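Local coordinates for DNA repair protein RAD2 (PDB 4Q0W), which cuts single-stranded DNA as a magnesium-dependent endonuclease of nucleotide excision repair, required for the incision step at damaged sites, at residues Pro71-Pro80 with Ile163-Glu173. Sequence-based numbering, arbitrary orientation.
With CA (calcium ion), chain E.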
ATOM      1  N   PRO A  71     -14.451   9.406  36.854  1.00 21.37           N
ATOM      2  CA  PRO A  71     -14.418  10.068  35.545  1.00 20.16           C
ATOM      3  C   PRO A  71     -14.993  11.478  35.574  1.00 21.01           C
ATOM      4  O   PRO A  71     -15.841  11.792  36.404  1.00 22.21           O
ATOM      5  CB  PRO A  71     -15.308   9.168  34.676  1.00 21.47           C
ATOM      6  CG  PRO A  71     -16.298   8.555  35.632  1.00 19.70           C
ATOM      7  CD  PRO A  71     -15.640   8.544  37.016  1.00 23.82           C
ATOM      8  N   VAL A  72     -14.508  12.333  34.683  1.00 19.60           N
ATOM      9  CA  VAL A  72     -15.268  13.522  34.336  1.00 19.59           C
ATOM     10  C   VAL A  72     -15.445  13.562  32.828  1.00 17.83           C
ATOM     11  O   VAL A  72     -14.471  13.533  32.074  1.00 18.40           O
ATOM     12  CB  VAL A  72     -14.706  14.836  34.957  1.00 25.59           C
ATOM     13  CG1 VAL A  72     -13.223  14.800  35.053  1.00 24.35           C
ATOM     14  CG2 VAL A  72     -15.206  16.079  34.201  1.00 23.13           C
ATOM     15  N   PHE A  73     -16.701  13.562  32.402  1.00 20.23           N
ATOM     16  CA  PHE A  73     -17.020  13.459  30.991  1.00 17.91           C
ATOM     17  C   PHE A  73     -16.895  14.817  30.317  1.00 19.12           C
ATOM     18  O   PHE A  73     -17.333  15.844  30.853  1.00 18.94           O
ATOM     19  CB  PHE A  73     -18.420  12.848  30.793  1.00 14.50           C
ATOM     20  CG  PHE A  73     -18.416  11.344  30.788  1.00 15.75           C
ATOM     21  CD1 PHE A  73     -17.961  10.634  31.900  1.00 14.22           C
ATOM     22  CD2 PHE A  73     -18.849  10.638  29.676  1.00 16.90           C
ATOM     23  CE1 PHE A  73     -17.943   9.235  31.904  1.00 15.41           C
ATOM     24  CE2 PHE A  73     -18.841   9.236  29.668  1.00 15.63           C
ATOM     25  CZ  PHE A  73     -18.382   8.537  30.782  1.00 18.91           C
ATOM     26  N   VAL A  74     -16.290  14.823  29.136  1.00 18.21           N
ATOM     27  CA  VAL A  74     -16.132  16.071  28.394  1.00 21.68           C
ATOM     28  C   VAL A  74     -16.791  15.938  27.033  1.00 18.78           C
ATOM     29  O   VAL A  74     -16.517  14.977  26.295  1.00 18.03           O
ATOM     30  CB  VAL A  74     -14.646  16.467  28.237  1.00 21.39           C
ATOM     31  CG1 VAL A  74     -14.527  17.799  27.486  1.00 19.21           C
ATOM     32  CG2 VAL A  74     -13.990  16.578  29.601  1.00 16.83           C
ATOM     33  N   PHE A  75     -17.673  16.890  26.718  1.00 19.26           N
ATOM     34  CA  PHE A  75     -18.355  16.927  25.428  1.00 16.96           C
ATOM     35  C   PHE A  75     -17.837  18.075  24.553  1.00 22.72           C
ATOM     36  O   PHE A  75     -17.329  19.069  25.074  1.00 22.53           O
ATOM     37  CB  PHE A  75     -19.873  17.059  25.637  1.00 19.06           C
ATOM     38  CG  PHE A  75     -20.494  15.863  26.319  1.00 23.25           C
ATOM     39  CD1 PHE A  75     -20.559  15.791  27.706  1.00 21.43           C
ATOM     40  CD2 PHE A  75     -20.989  14.801  25.571  1.00 19.92           C
ATOM     41  CE1 PHE A  75     -21.127  14.688  28.339  1.00 18.64           C
ATOM     42  CE2 PHE A  75     -21.559  13.688  26.195  1.00 23.24           C
ATOM     43  CZ  PHE A  75     -21.624  13.632  27.577  1.00 21.97           C
ATOM     44  N   ASP A  76     -17.955  17.930  23.230  1.00 21.35           N
ATOM     45  CA  ASP A  76     -17.609  19.015  22.307  1.00 26.21           C
ATOM     46  C   ASP A  76     -18.589  20.175  22.437  1.00 22.69           C
ATOM     47  O   ASP A  76     -19.792  19.956  22.619  1.00 26.98           O
ATOM     48  CB  ASP A  76     -17.691  18.534  20.857  1.00 26.91           C
ATOM     49  CG  ASP A  76     -16.414  17.889  20.372  1.00 31.32           C
ATOM     50  OD1 ASP A  76     -15.355  18.057  21.018  1.00 36.19           O
ATOM     51  OD2 ASP A  76     -16.478  17.211  19.328  1.00 35.24           O
ATOM     52  N   GLY A  77     -18.079  21.401  22.341  1.00 24.00           N
ATOM     53  CA  GLY A  77     -18.924  22.551  22.058  1.00 26.90           C
ATOM     54  C   GLY A  77     -18.900  22.778  20.554  1.00 31.78           C
ATOM     55  O   GLY A  77     -19.342  21.923  19.778  1.00 37.57           O
ATOM     56  N   GLY A  78     -18.337  23.899  20.123  1.00 32.37           N
ATOM     57  CA  GLY A  78     -18.315  24.201  18.705  1.00 29.28           C
ATOM     58  C   GLY A  78     -17.256  23.462  17.893  1.00 32.32           C
ATOM     59  O   GLY A  78     -16.403  22.740  18.430  1.00 29.05           O
ATOM     60  N   VAL A  79     -17.326  23.637  16.578  1.00 24.02           N
ATOM     61  CA  VAL A  79     -16.276  23.179  15.685  1.00 25.19           C
ATOM     62  C   VAL A  79     -15.449  24.408  15.331  1.00 28.25           C
ATOM     63  O   VAL A  79     -15.992  25.400  14.827  1.00 24.83           O
ATOM     64  CB  VAL A  79     -16.861  22.551  14.413  1.00 29.17           C
ATOM     65  CG1 VAL A  79     -15.745  22.172  13.446  1.00 29.27           C
ATOM     66  CG2 VAL A  79     -17.730  21.331  14.772  1.00 30.28           C
ATOM     67  N   PRO A  80     -14.142  24.368  15.628  1.00 27.84           N
ATOM     68  CA  PRO A  80     -13.274  25.511  15.317  1.00 23.22           C
ATOM     69  C   PRO A  80     -13.306  25.826  13.823  1.00 22.40           C
ATOM     70  O   PRO A  80     -13.429  24.910  13.019  1.00 21.56           O
ATOM     71  CB  PRO A  80     -11.884  25.019  15.727  1.00 28.14           C
ATOM     72  CG  PRO A  80     -12.170  23.993  16.824  1.00 26.10           C
ATOM     73  CD  PRO A  80     -13.424  23.298  16.351  1.00 28.23           C
ATOM     74  N   ILE A 163     -21.896  11.519  38.208  1.00 22.91           N
ATOM     75  CA  ILE A 163     -20.647  11.778  37.480  1.00 22.85           C
ATOM     76  C   ILE A 163     -20.640  13.172  36.861  1.00 21.52           C
ATOM     77  O   ILE A 163     -21.516  13.517  36.071  1.00 21.99           O
ATOM     78  CB  ILE A 163     -20.394  10.711  36.399  1.00 23.15           C
ATOM     79  CG1 ILE A 163     -20.196   9.336  37.046  1.00 15.41           C
ATOM     80  CG2 ILE A 163     -19.175  11.059  35.532  1.00 18.59           C
ATOM     81  CD1 ILE A 163     -20.291   8.205  36.056  1.00 20.95           C
ATOM     82  N   PRO A 164     -19.632  13.978  37.215  1.00 21.23           N
ATOM     83  CA  PRO A 164     -19.533  15.327  36.667  1.00 22.96           C
ATOM     84  C   PRO A 164     -19.223  15.299  35.170  1.00 23.29           C
ATOM     85  O   PRO A 164     -18.506  14.411  34.684  1.00 20.02           O
ATOM     86  CB  PRO A 164     -18.356  15.941  37.448  1.00 26.01           C
ATOM     87  CG  PRO A 164     -17.529  14.795  37.879  1.00 20.79           C
ATOM     88  CD  PRO A 164     -18.487  13.633  38.080  1.00 20.49           C
ATOM     89  N   TYR A 165     -19.797  16.248  34.443  1.00 19.71           N
ATOM     90  CA  TYR A 165     -19.519  16.394  33.020  1.00 21.03           C
ATOM     91  C   TYR A 165     -19.453  17.882  32.717  1.00 23.86           C
ATOM     92  O   TYR A 165     -19.984  18.701  33.481  1.00 20.69           O
ATOM     93  CB  TYR A 165     -20.568  15.681  32.147  1.00 18.69           C
ATOM     94  CG  TYR A 165     -21.961  16.279  32.236  1.00 28.04           C
ATOM     95  CD1 TYR A 165     -22.341  17.319  31.394  1.00 27.62           C
ATOM     96  CD2 TYR A 165     -22.893  15.806  33.159  1.00 23.10           C
ATOM     97  CE1 TYR A 165     -23.605  17.888  31.467  1.00 27.37           C
ATOM     98  CE2 TYR A 165     -24.173  16.369  33.239  1.00 22.87           C
ATOM     99  CZ  TYR A 165     -24.515  17.412  32.392  1.00 31.45           C
ATOM    100  OH  TYR A 165     -25.772  17.983  32.449  1.00 32.70           O
ATOM    101  N   ILE A 166     -18.767  18.227  31.629  1.00 22.23           N
ATOM    102  CA  ILE A 166     -18.713  19.601  31.146  1.00 20.65           C
ATOM    103  C   ILE A 166     -18.828  19.590  29.628  1.00 23.95           C
ATOM    104  O   ILE A 166     -18.590  18.563  28.972  1.00 23.12           O
ATOM    105  CB  ILE A 166     -17.399  20.333  31.542  1.00 22.99           C
ATOM    106  CG1 ILE A 166     -16.182  19.578  31.018  1.00 24.77           C
ATOM    107  CG2 ILE A 166     -17.286  20.501  33.060  1.00 29.55           C
ATOM    108  CD1 ILE A 166     -14.864  20.229  31.417  1.00 28.44           C
ATOM    109  N   THR A 167     -19.206  20.726  29.062  1.00 24.30           N
ATOM    110  CA  THR A 167     -19.151  20.866  27.618  1.00 27.19           C
ATOM    111  C   THR A 167     -18.021  21.835  27.334  1.00 25.41           C
ATOM    112  O   THR A 167     -18.022  22.955  27.844  1.00 23.14           O
ATOM    113  CB  THR A 167     -20.474  21.388  27.050  1.00 26.05           C
ATOM    114  OG1 THR A 167     -21.526  20.502  27.439  1.00 26.24           O
ATOM    115  CG2 THR A 167     -20.426  21.451  25.519  1.00 23.34           C
ATOM    116  N   ALA A 168     -17.031  21.379  26.567  1.00 22.82           N
ATOM    117  CA  ALA A 168     -15.925  22.236  26.150  1.00 30.89           C
ATOM    118  C   ALA A 168     -16.471  23.371  25.294  1.00 19.22           C
ATOM    119  O   ALA A 168     -17.427  23.166  24.555  1.00 23.29           O
ATOM    120  CB  ALA A 168     -14.912  21.432  25.347  1.00 22.49           C
ATOM    121  N   PRO A 169     -15.854  24.559  25.382  1.00 26.11           N
ATOM    122  CA  PRO A 169     -16.194  25.672  24.486  1.00 26.23           C
ATOM    123  C   PRO A 169     -16.116  25.208  23.036  1.00 26.81           C
ATOM    124  O   PRO A 169     -17.004  25.513  22.233  1.00 27.33           O
ATOM    125  CB  PRO A 169     -15.086  26.692  24.762  1.00 30.24           C
ATOM    126  CG  PRO A 169     -14.657  26.415  26.162  1.00 32.62           C
ATOM    127  CD  PRO A 169     -14.806  24.928  26.356  1.00 26.38           C
ATOM    128  N   MET A 170     -15.068  24.444  22.720  1.00 26.02           N
ATOM    129  CA  MET A 170     -14.882  23.914  21.375  1.00 25.68           C
ATOM    130  C   MET A 170     -14.583  22.412  21.408  1.00 30.06           C
ATOM    131  O   MET A 170     -15.483  21.610  21.670  1.00 26.28           O
ATOM    132  CB  MET A 170     -13.789  24.697  20.637  1.00 20.80           C
ATOM    133  CG  MET A 170     -14.235  26.096  20.206  1.00 30.27           C
ATOM    134  SD  MET A 170     -15.324  26.014  18.753  1.00 33.00           S
ATOM    135  CE  MET A 170     -15.792  27.747  18.598  1.00 39.80           C
ATOM    136  N   GLU A 171     -13.336  22.026  21.132  1.00 21.64           N
ATOM    137  CA  GLU A 171     -12.995  20.603  21.055  1.00 28.16           C
ATOM    138  C   GLU A 171     -12.793  19.956  22.430  1.00 25.34           C
ATOM    139  O   GLU A 171     -12.115  20.503  23.304  1.00 22.73           O
ATOM    140  CB  GLU A 171     -11.771  20.379  20.169  1.00 34.33           C
ATOM    141  CG  GLU A 171     -12.116  20.363  18.685  1.00 37.95           C
ATOM    142  CD  GLU A 171     -10.912  20.600  17.805  1.00 48.05           C
ATOM    143  OE1 GLU A 171     -10.269  21.657  17.973  1.00 48.81           O
ATOM    144  OE2 GLU A 171     -10.611  19.734  16.952  1.00 42.54           O
ATOM    145  N   ALA A 172     -13.392  18.787  22.613  1.00 21.17           N
ATOM    146  CA  ALA A 172     -13.303  18.086  23.893  1.00 26.32           C
ATOM    147  C   ALA A 172     -11.861  17.707  24.261  1.00 22.61           C
ATOM    148  O   ALA A 172     -11.459  17.866  25.416  1.00 21.48           O
ATOM    149  CB  ALA A 172     -14.200  16.867  23.884  1.00 21.59           C
ATOM    150  N   GLU A 173     -11.091  17.222  23.285  1.00 20.71           N
ATOM    151  CA  GLU A 173      -9.716  16.788  23.542  1.00 24.69           C
ATOM    152  C   GLU A 173      -8.864  17.935  24.055  1.00 17.88           C
ATOM    153  O   GLU A 173      -8.018  17.740  24.927  1.00 21.27           O
ATOM    154  CB  GLU A 173      -9.042  16.216  22.284  1.00 30.69           C
ATOM    155  CG  GLU A 173      -9.909  15.331  21.437  1.00 36.75           C
ATOM    156  CD  GLU A 173     -10.543  16.095  20.301  1.00 42.30           C
ATOM    157  OE1 GLU A 173     -11.721  16.499  20.433  1.00 41.91           O
ATOM    158  OE2 GLU A 173      -9.852  16.305  19.281  1.00 47.81           O
TER
HETATM  159 CA    CA E1001      -9.975  16.211  17.069  1.00 54.63          CA
HETATM  160  O   HOH W   1     -10.562  14.484  15.408  1.00 43.25           O
HETATM  161  O   HOH W   2     -12.059  15.078  17.014  1.00 47.34           O
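Strands 71-75 and 165-167 run parallel, their axes 19° apart, and four backbone hydrogen bonds join them and their flanks, the first from Phe-73 N to Pro-164 O, the last from Ala-168 N to Phe-75 O. This is the edge of the Rossmann-like PIN sheet of the XPG/RAD2 nucleases, where the N-domain meets the I-domain. Strand 25-29 flanks 70-75 on its other side. Val-74 and Ile-166 lie side by side on one face, CG2 to CG1 at 4.0 Å. Val-74 CG1, anti to the backbone N (chi1 -179°), reaches Ala-172 CB at 3.7 Å. Phe-73, Phe-75, Tyr-165 and Thr-167 occupy the other face, where helix 148-160 packs on the first three. There Tyr-165 CB and Ile-166 O lie at the edge of the Phe-75 ring, in its plane. Beyond the strands, Gly-77 N bonds to Met-170 O at 2.7 Å and Gly-78 N to Pro-169 O. Met-170 bends at chi2 (-76°) and lays SD against the Gly-78 backbone. Asp-76 OD1 accepts the N-H of Ala-172, in the first turn of helix 172-181, at 2.6 Å. With an alanine here the carboxylate is gone, and the Ala-172 amide would probably lose its acceptor at the start of the helix. Asp-76, Glu-171 and Glu-173 probably bind the first magnesium, as in related nucleases. In this acidic cluster Asp-76 OD1 and Glu-173 OE1 stand 4.0 Å apart. In this crystal Asp-194 shares a calcium ion with Glu-173, whose OE2 binds it at 2.2 Å; two waters also bind the calcium.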